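Local coordinates for protein citrate synthase (Thermotoga maritima, PDB 2P2W) that probably catalyses the condensation of oxaloacetate with acetyl-CoA, yielding citrate and free CoA, in the tricarboxylic acid cycle, at residues S274-I279 with F307-F312; L222-S227 with E232-K237; E76-L81 with K136-P141. All coordinates share one frame; numbering follows the deposited sequence.

Interaction 1: residues S274-I279 with F307-F312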
loop_
_atom_site.group_PDB
_atom_site.type_symbol
_atom_site.label_atom_id
_atom_site.label_comp_id
_atom_site.label_asym_id
_atom_site.label_seq_id
_atom_site.Cartn_x
_atom_site.Cartn_y
_atom_site.Cartn_z
ATOM N N SER A 274 21.006 17.250 -25.436
ATOM C CA SER A 274 19.613 17.249 -25.023
ATOM C C SER A 274 19.341 18.547 -24.258
ATOM O O SER A 274 20.039 18.863 -23.289
ATOM C CB SER A 274 19.335 16.054 -24.110
ATOM O OG SER A 274 18.257 16.338 -23.235
ATOM N N LYS A 275 18.338 19.298 -24.704
ATOM C CA LYS A 275 17.970 20.558 -24.057
ATOM C C LYS A 275 17.641 20.298 -22.585
ATOM O O LYS A 275 18.029 21.064 -21.704
ATOM C CB LYS A 275 16.756 21.167 -24.772
ATOM C CG LYS A 275 16.172 22.427 -24.142
ATOM C CD LYS A 275 16.978 23.684 -24.449
ATOM C CE LYS A 275 17.929 24.060 -23.326
ATOM N NZ LYS A 275 18.709 25.287 -23.687
ATOM N N LEU A 276 16.922 19.211 -22.326
ATOM C CA LEU A 276 16.557 18.852 -20.960
ATOM C C LEU A 276 17.811 18.625 -20.124
ATOM O O LEU A 276 17.922 19.123 -19.003
ATOM C CB LEU A 276 15.690 17.585 -20.957
ATOM C CG LEU A 276 14.296 17.742 -21.573
ATOM C CD1 LEU A 276 13.596 16.387 -21.658
ATOM C CD2 LEU A 276 13.477 18.719 -20.725
ATOM N N PHE A 277 18.760 17.874 -20.671
ATOM C CA PHE A 277 19.987 17.604 -19.945
ATOM C C PHE A 277 20.753 18.894 -19.652
ATOM O O PHE A 277 21.239 19.086 -18.539
ATOM C CB PHE A 277 20.881 16.639 -20.730
ATOM C CG PHE A 277 22.195 16.355 -20.058
ATOM C CD1 PHE A 277 22.233 15.794 -18.783
ATOM C CD2 PHE A 277 23.397 16.658 -20.693
ATOM C CE1 PHE A 277 23.452 15.538 -18.147
ATOM C CE2 PHE A 277 24.617 16.407 -20.067
ATOM C CZ PHE A 277 24.645 15.846 -18.791
ATOM N N ARG A 278 20.855 19.776 -20.643
ATOM C CA ARG A 278 21.579 21.037 -20.462
ATOM C C ARG A 278 20.987 21.828 -19.295
ATOM O O ARG A 278 21.716 22.370 -18.465
ATOM C CB ARG A 278 21.515 21.899 -21.732
ATOM C CG ARG A 278 22.158 21.309 -22.993
ATOM C CD ARG A 278 23.680 21.266 -22.928
ATOM N NE ARG A 278 24.286 20.878 -24.209
ATOM C CZ ARG A 278 24.543 21.710 -25.219
ATOM N NH1 ARG A 278 24.257 23.001 -25.122
ATOM N NH2 ARG A 278 25.087 21.246 -26.340
ATOM N N ILE A 279 19.663 21.901 -19.242
ATOM C CA ILE A 279 18.997 22.639 -18.172
ATOM C C ILE A 279 19.235 21.977 -16.810
ATOM O O ILE A 279 19.567 22.648 -15.833
ATOM C CB ILE A 279 17.472 22.747 -18.444
ATOM C CG1 ILE A 279 17.238 23.489 -19.765
ATOM C CG2 ILE A 279 16.778 23.492 -17.299
ATOM C CD1 ILE A 279 15.797 23.473 -20.252
ATOM N N PHE A 307 15.150 8.582 -19.528
ATOM C CA PHE A 307 13.944 7.914 -20.007
ATOM C C PHE A 307 13.291 8.708 -21.133
ATOM O O PHE A 307 12.787 8.136 -22.104
ATOM C CB PHE A 307 12.943 7.709 -18.863
ATOM C CG PHE A 307 13.431 6.774 -17.787
ATOM C CD1 PHE A 307 14.324 5.748 -18.087
ATOM C CD2 PHE A 307 12.973 6.901 -16.480
ATOM C CE1 PHE A 307 14.753 4.859 -17.098
ATOM C CE2 PHE A 307 13.396 6.019 -15.488
ATOM C CZ PHE A 307 14.286 4.998 -15.798
ATOM N N GLU A 308 13.292 10.028 -20.996
ATOM C CA GLU A 308 12.715 10.887 -22.024
ATOM C C GLU A 308 13.503 10.724 -23.322
ATOM O O GLU A 308 12.924 10.499 -24.386
ATOM C CB GLU A 308 12.762 12.356 -21.586
ATOM C CG GLU A 308 12.381 13.345 -22.692
ATOM C CD GLU A 308 10.948 13.844 -22.589
ATOM O OE1 GLU A 308 10.129 13.199 -21.896
ATOM O OE2 GLU A 308 10.641 14.882 -23.213
ATOM N N GLU A 309 14.827 10.838 -23.232
ATOM C CA GLU A 309 15.671 10.728 -24.422
ATOM C C GLU A 309 15.602 9.333 -25.052
ATOM O O GLU A 309 15.866 9.156 -26.237
ATOM C CB GLU A 309 17.126 11.088 -24.074
ATOM C CG GLU A 309 17.325 12.552 -23.617
ATOM C CD GLU A 309 16.835 13.554 -24.652
ATOM O OE1 GLU A 309 16.903 13.271 -25.842
ATOM O OE2 GLU A 309 16.425 14.643 -24.247
ATOM N N LEU A 310 15.272 8.313 -24.224
ATOM C CA LEU A 310 15.176 6.948 -24.764
ATOM C C LEU A 310 13.828 6.705 -25.450
ATOM O O LEU A 310 13.564 5.638 -25.994
ATOM C CB LEU A 310 15.333 5.945 -23.628
ATOM C CG LEU A 310 16.745 5.837 -23.082
ATOM C CD1 LEU A 310 16.837 4.741 -22.001
ATOM C CD2 LEU A 310 17.775 5.478 -24.162
ATOM N N GLY A 311 12.919 7.700 -25.338
ATOM C CA GLY A 311 11.647 7.612 -26.079
ATOM C C GLY A 311 10.446 7.060 -25.252
ATOM O O GLY A 311 9.429 6.720 -25.843
ATOM N N PHE A 312 10.542 6.982 -23.927
ATOM C CA PHE A 312 9.426 6.488 -23.125
ATOM C C PHE A 312 8.468 7.603 -22.713
ATOM O O PHE A 312 8.886 8.741 -22.502
ATOM C CB PHE A 312 9.937 5.786 -21.863
ATOM C CG PHE A 312 10.647 4.495 -22.134
ATOM C CD1 PHE A 312 9.935 3.304 -22.204
ATOM C CD2 PHE A 312 12.020 4.469 -22.353
ATOM C CE1 PHE A 312 10.578 2.100 -22.491
ATOM C CE2 PHE A 312 12.677 3.266 -22.641
ATOM C CZ PHE A 312 11.951 2.081 -22.709
#
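The N-cap of helix 275-289 is S274, and its hydroxyl also ties that helix start to E309 near the C-terminal end of helix 299-309. S274 OG accepts the capping bond from F277 N at 3.0 Å. The N-H...acceptor angle there is 167°. The same OG donates to E309 OE2 at 2.7 Å. It meets that oxygen from above the carboxylate plane, 58° out of it. With S274 OG swung anti to the backbone N (chi1 153°), this one atom serves both bonds. The E309 chain, bent at chi2, turns its carboxylate toward S274. Given an alanine here instead of the glutamate, S274 OG is likely to lose its acceptor on helix 299-309 and the capping hydroxyl to be less firmly oriented. Beside this bond L276 crosses E308 at about a right angle, its CD1 lying 3.4 Å from E308 CG; the carboxylate of E308 is turned to a salt bridge with R314. Beyond E309, G311 completes a Schellman motif, with F312 N bonded to F307 O and G311 N to E308 O. S274 and L276 both rest on V305 of helix 299-309, F277 packs between that helix and helix 258-270, while F307 and L310 lean on L166 of helix 163-173.

Interaction 2: residues L222-S227 with E232-K237; sequences LEEIGS and EEFVQK
One face of the F234 ring carries I225, and the carboxylate of E224 stands at the ring's edge. I225 CG1 sits 3.4 Å above the plane, offset toward the rim, in a CH-pi contact whose line to the centroid (3.6 Å from I225 CG1) runs 17° off the ring normal. The isoleucine goes on across the same ring: its CD1 reaches 3.6 Å from F234 CD2. I225 can do this because CG1 lies beside its backbone N, whereas F234 meets it with CG anti to its own N (chi1 177°), which carries the ring toward the facing helix. At the edge, E224 OE2 lies in the ring plane, 3.6 Å from F234 CE1, with the carboxylate turned 90° to the ring; an oxygen so placed faces the slightly positive C-H rim and not the pi cloud.

These residues join two successive helices, 214-225 and 231-241, across a short connection, consistent with the small domain of citrate synthases. The first helix runs to I225, and G226, the first residue past it, has positive phi; I225 O is held by R230 NE from the connection.

The charge of E224 has its main partner in R243, a salt bridge through OE1. K237, extended beyond CG, brings NZ to 4.1 Å from E224 OE2, too far for a salt bridge but near enough for some electrostatic attraction. Toward helix 275-289, L222 touches I279, and V235 touches L283 and Y286, all three on that helix.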
loop_
_atom_site.group_PDB
_atom_site.type_symbol
_atom_site.label_atom_id
_atom_site.label_comp_id
_atom_site.label_asym_id
_atom_site.label_seq_id
_atom_site.Cartn_x
_atom_site.Cartn_y
_atom_site.Cartn_z
ATOM N N LEU A 222 11.872 21.359 -15.741
ATOM C CA LEU A 222 12.981 21.799 -16.580
ATOM C C LEU A 222 12.461 22.714 -17.688
ATOM O O LEU A 222 13.074 23.733 -18.010
ATOM C CB LEU A 222 13.697 20.582 -17.185
ATOM C CG LEU A 222 14.377 19.658 -16.165
ATOM C CD1 LEU A 222 14.959 18.431 -16.867
ATOM C CD2 LEU A 222 15.464 20.431 -15.429
ATOM N N GLU A 223 11.319 22.353 -18.268
ATOM C CA GLU A 223 10.732 23.153 -19.334
ATOM C C GLU A 223 10.212 24.477 -18.784
ATOM O O GLU A 223 10.269 25.510 -19.465
ATOM C CB GLU A 223 9.632 22.341 -20.034
ATOM C CG GLU A 223 10.254 21.304 -20.977
ATOM C CD GLU A 223 9.364 20.114 -21.312
ATOM O OE1 GLU A 223 8.301 19.947 -20.687
ATOM O OE2 GLU A 223 9.762 19.323 -22.192
ATOM N N GLU A 224 9.736 24.452 -17.541
ATOM C CA GLU A 224 9.235 25.655 -16.891
ATOM C C GLU A 224 10.397 26.634 -16.737
ATOM O O GLU A 224 10.229 27.845 -16.888
ATOM C CB GLU A 224 8.666 25.316 -15.511
ATOM C CG GLU A 224 7.848 26.434 -14.897
ATOM C CD GLU A 224 7.504 26.175 -13.439
ATOM O OE1 GLU A 224 7.233 25.008 -13.087
ATOM O OE2 GLU A 224 7.493 27.143 -12.653
ATOM N N ILE A 225 11.576 26.101 -16.423
ATOM C CA ILE A 225 12.767 26.933 -16.274
ATOM C C ILE A 225 13.105 27.492 -17.660
ATOM O O ILE A 225 13.479 28.660 -17.805
ATOM C CB ILE A 225 13.957 26.112 -15.736
ATOM C CG1 ILE A 225 13.621 25.567 -14.340
ATOM C CG2 ILE A 225 15.204 26.981 -15.678
ATOM C CD1 ILE A 225 14.657 24.617 -13.776
ATOM N N GLY A 226 12.975 26.639 -18.672
ATOM C CA GLY A 226 13.214 27.063 -20.041
ATOM C C GLY A 226 14.618 26.975 -20.592
ATOM O O GLY A 226 14.815 26.453 -21.690
ATOM N N SER A 227 15.595 27.500 -19.861
ATOM C CA SER A 227 16.973 27.452 -20.333
ATOM C C SER A 227 17.956 27.699 -19.209
ATOM O O SER A 227 17.574 28.098 -18.107
ATOM C CB SER A 227 17.207 28.500 -21.417
ATOM O OG SER A 227 17.305 29.790 -20.843
ATOM N N GLU A 232 19.067 30.585 -12.328
ATOM C CA GLU A 232 19.204 31.381 -11.112
ATOM C C GLU A 232 17.876 31.963 -10.631
ATOM O O GLU A 232 17.518 31.833 -9.460
ATOM C CB GLU A 232 20.206 32.514 -11.325
ATOM C CG GLU A 232 20.389 33.380 -10.094
ATOM C CD GLU A 232 21.358 34.516 -10.321
ATOM O OE1 GLU A 232 21.834 34.674 -11.464
ATOM O OE2 GLU A 232 21.641 35.254 -9.358
ATOM N N GLU A 233 17.147 32.603 -11.541
ATOM C CA GLU A 233 15.862 33.211 -11.210
ATOM C C GLU A 233 14.836 32.195 -10.707
ATOM O O GLU A 233 14.078 32.468 -9.773
ATOM C CB GLU A 233 15.299 33.932 -12.435
ATOM C CG GLU A 233 14.002 34.680 -12.171
ATOM C CD GLU A 233 13.680 35.683 -13.262
ATOM O OE1 GLU A 233 14.587 36.005 -14.063
ATOM O OE2 GLU A 233 12.520 36.151 -13.321
ATOM N N PHE A 234 14.803 31.027 -11.339
ATOM C CA PHE A 234 13.862 29.986 -10.948
ATOM C C PHE A 234 14.157 29.471 -9.542
ATOM O O PHE A 234 13.244 29.299 -8.730
ATOM C CB PHE A 234 13.927 28.817 -11.929
ATOM C CG PHE A 234 13.035 27.670 -11.559
ATOM C CD1 PHE A 234 11.662 27.739 -11.778
ATOM C CD2 PHE A 234 13.567 26.523 -10.977
ATOM C CE1 PHE A 234 10.830 26.679 -11.421
ATOM C CE2 PHE A 234 12.745 25.457 -10.616
ATOM C CZ PHE A 234 11.374 25.536 -10.839
ATOM N N VAL A 235 15.432 29.215 -9.264
ATOM C CA VAL A 235 15.833 28.712 -7.953
ATOM C C VAL A 235 15.502 29.715 -6.849
ATOM O O VAL A 235 14.941 29.345 -5.818
ATOM C CB VAL A 235 17.346 28.380 -7.917
ATOM C CG1 VAL A 235 17.772 28.013 -6.501
ATOM C CG2 VAL A 235 17.641 27.222 -8.865
ATOM N N GLN A 236 15.840 30.982 -7.068
ATOM C CA GLN A 236 15.558 32.014 -6.075
ATOM C C GLN A 236 14.061 32.110 -5.807
ATOM O O GLN A 236 13.636 32.287 -4.662
ATOM C CB GLN A 236 16.102 33.368 -6.539
ATOM C CG GLN A 236 17.612 33.480 -6.435
ATOM C CD GLN A 236 18.125 33.128 -5.045
ATOM O OE1 GLN A 236 17.601 33.609 -4.039
ATOM N NE2 GLN A 236 19.157 32.294 -4.984
ATOM N N LYS A 237 13.269 31.986 -6.868
ATOM C CA LYS A 237 11.816 32.031 -6.765
ATOM C C LYS A 237 11.325 30.869 -5.906
ATOM O O LYS A 237 10.441 31.035 -5.066
ATOM C CB LYS A 237 11.186 31.936 -8.158
ATOM C CG LYS A 237 9.685 31.671 -8.157
ATOM C CD LYS A 237 9.210 31.203 -9.527
ATOM C CE LYS A 237 7.776 31.623 -9.800
ATOM N NZ LYS A 237 7.129 30.750 -10.824
#

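Interaction 3: residues E76-L81 with K136-P141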
loop_
_atom_site.group_PDB
_atom_site.type_symbol
_atom_site.label_atom_id
_atom_site.label_comp_id
_atom_site.label_asym_id
_atom_site.label_seq_id
_atom_site.Cartn_x
_atom_site.Cartn_y
_atom_site.Cartn_z
ATOM N N GLU A 76 -7.086 -14.458 -19.272
ATOM C CA GLU A 76 -8.148 -13.641 -18.693
ATOM C C GLU A 76 -7.710 -12.188 -18.517
ATOM O O GLU A 76 -8.513 -11.267 -18.676
ATOM C CB GLU A 76 -8.580 -14.218 -17.345
ATOM C CG GLU A 76 -7.552 -14.058 -16.244
ATOM C CD GLU A 76 -7.715 -15.090 -15.148
ATOM O OE1 GLU A 76 -8.723 -15.831 -15.176
ATOM O OE2 GLU A 76 -6.834 -15.165 -14.264
ATOM N N ALA A 77 -6.439 -11.989 -18.188
ATOM C CA ALA A 77 -5.908 -10.644 -18.003
ATOM C C ALA A 77 -5.993 -9.898 -19.323
ATOM O O ALA A 77 -6.318 -8.712 -19.363
ATOM C CB ALA A 77 -4.460 -10.710 -17.528
ATOM N N LEU A 78 -5.707 -10.605 -20.409
ATOM C CA LEU A 78 -5.752 -10.001 -21.727
ATOM C C LEU A 78 -7.175 -9.542 -22.027
ATOM O O LEU A 78 -7.386 -8.501 -22.647
ATOM C CB LEU A 78 -5.275 -11.006 -22.777
ATOM C CG LEU A 78 -4.513 -10.393 -23.951
ATOM C CD1 LEU A 78 -3.379 -9.525 -23.418
ATOM C CD2 LEU A 78 -3.968 -11.496 -24.849
ATOM N N GLY A 79 -8.153 -10.318 -21.572
ATOM C CA GLY A 79 -9.541 -9.954 -21.796
ATOM C C GLY A 79 -9.878 -8.639 -21.118
ATOM O O GLY A 79 -10.574 -7.795 -21.684
ATOM N N ILE A 80 -9.379 -8.466 -19.898
ATOM C CA ILE A 80 -9.611 -7.251 -19.127
ATOM C C ILE A 80 -8.930 -6.046 -19.777
ATOM O O ILE A 80 -9.490 -4.954 -19.808
ATOM C CB ILE A 80 -9.079 -7.418 -17.686
ATOM C CG1 ILE A 80 -10.033 -8.309 -16.889
ATOM C CG2 ILE A 80 -8.904 -6.065 -17.021
ATOM C CD1 ILE A 80 -9.337 -9.197 -15.874
ATOM N N LEU A 81 -7.722 -6.255 -20.293
ATOM C CA LEU A 81 -6.958 -5.185 -20.936
ATOM C C LEU A 81 -7.755 -4.417 -21.985
ATOM O O LEU A 81 -7.777 -3.183 -21.986
ATOM C CB LEU A 81 -5.700 -5.753 -21.596
ATOM C CG LEU A 81 -4.875 -4.762 -22.426
ATOM C CD1 LEU A 81 -4.261 -3.717 -21.512
ATOM C CD2 LEU A 81 -3.790 -5.498 -23.193
ATOM N N LYS A 136 -2.187 -0.156 -31.284
ATOM C CA LYS A 136 -1.244 -0.972 -32.040
ATOM C C LYS A 136 -1.381 -2.442 -31.673
ATOM O O LYS A 136 -1.871 -2.779 -30.595
ATOM C CB LYS A 136 0.191 -0.519 -31.765
ATOM C CG LYS A 136 0.516 0.876 -32.258
ATOM C CD LYS A 136 2.012 1.122 -32.202
ATOM C CE LYS A 136 2.397 2.373 -32.974
ATOM N NZ LYS A 136 3.836 2.346 -33.362
ATOM N N GLU A 137 -0.949 -3.319 -32.570
ATOM C CA GLU A 137 -1.018 -4.752 -32.309
ATOM C C GLU A 137 -0.020 -5.104 -31.209
ATOM O O GLU A 137 1.071 -4.539 -31.148
ATOM C CB GLU A 137 -0.682 -5.550 -33.573
ATOM C CG GLU A 137 -1.716 -5.444 -34.688
ATOM C CD GLU A 137 -3.107 -5.860 -34.239
ATOM O OE1 GLU A 137 -3.356 -7.079 -34.120
ATOM O OE2 GLU A 137 -3.950 -4.970 -33.999
ATOM N N LEU A 138 -0.398 -6.031 -30.338
ATOM C CA LEU A 138 0.487 -6.445 -29.260
ATOM C C LEU A 138 1.702 -7.151 -29.841
ATOM O O LEU A 138 1.620 -7.787 -30.894
ATOM C CB LEU A 138 -0.231 -7.407 -28.307
ATOM C CG LEU A 138 -1.474 -6.918 -27.560
ATOM C CD1 LEU A 138 -2.025 -8.044 -26.696
ATOM C CD2 LEU A 138 -1.120 -5.716 -26.699
ATOM N N ILE A 139 2.834 -7.015 -29.163
ATOM C CA ILE A 139 4.056 -7.690 -29.576
ATOM C C ILE A 139 4.366 -8.624 -28.418
ATOM O O ILE A 139 4.761 -8.183 -27.337
ATOM C CB ILE A 139 5.219 -6.702 -29.793
ATOM C CG1 ILE A 139 4.923 -5.822 -31.013
ATOM C CG2 ILE A 139 6.526 -7.468 -29.994
ATOM C CD1 ILE A 139 5.955 -4.728 -31.266
ATOM N N ARG A 140 4.151 -9.917 -28.645
ATOM C CA ARG A 140 4.346 -10.939 -27.614
ATOM C C ARG A 140 5.804 -11.022 -27.141
ATOM O O ARG A 140 6.739 -10.722 -27.872
ATOM C CB ARG A 140 3.907 -12.286 -28.190
ATOM C CG ARG A 140 2.472 -12.253 -28.717
ATOM C CD ARG A 140 1.442 -12.357 -27.587
ATOM N NE ARG A 140 0.083 -12.184 -28.112
ATOM C CZ ARG A 140 -0.938 -12.462 -27.281
ATOM N NH1 ARG A 140 -0.700 -12.869 -26.047
ATOM N NH2 ARG A 140 -2.196 -12.322 -27.712
ATOM N N PRO A 141 6.000 -11.443 -25.882
ATOM C CA PRO A 141 7.348 -11.568 -25.324
ATOM C C PRO A 141 8.144 -12.578 -26.151
ATOM O O PRO A 141 7.601 -13.598 -26.574
ATOM C CB PRO A 141 7.095 -12.084 -23.905
ATOM C CG PRO A 141 5.714 -11.587 -23.590
ATOM C CD PRO A 141 4.978 -11.805 -24.884
#
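L81 N is bonded to A77 O at 3.0 Å, closing the last turn of helix 75-81 and setting L81, like L78 one turn earlier, against L138 of the loop 136-141. The contact lies in the largely helical framework of the citrate synthase fold, where this loop links helix 110-133 to helix 147-156. No hydrogen bond crosses between the two segments; the meeting is carried by leucine methyls and one guanidinium group. L78 and L138 reach toward each other tip to tip, L78 CD1 standing 3.8 Å from L138 CD1. The other methyl of L78 approaches R140 obliquely: CD2 lies 3.5 Å from R140 NH2 and 3.7 Å from R140 NH1. R140 comes from the opposite direction; its chain, bent at chi2 (-79°), turns the guanidinium toward L78 CD2. Y128 of helix 110-133 touches both L78 and R140, while E137 O accepts from R131 NE of the same helix. On another flank of helix 75-81, E76 packs on P85 and I80 on L84 of the second subunit, so the helix also borders the dimer contact. Deeper in, L81 makes a looser approach, with its CD2 at 4.4 Å from L138 CD2.

How the interactions relate
Interactions 1 and 2 adjoin, their centres about 17 Å apart: I279 CD1 lies 3.5 Å from both G226 O and L222 O, and L222 CD1 is 3.7 Å from L276 O. Helix 275-289 thus links them, capped in interaction 1 and packed against the two successive helices of interaction 2. R314 also connects them, pairing with E308 and with E223. Interaction 3 belongs to another part of the chain, its centre about 29 Å from that of interaction 1 and about 42 Å from that of interaction 2, with no touch to either. All three lie away from the predicted active-site residues H250 and D300, although D300 lies at the start of helix 299-309, whose other end enters interaction 1.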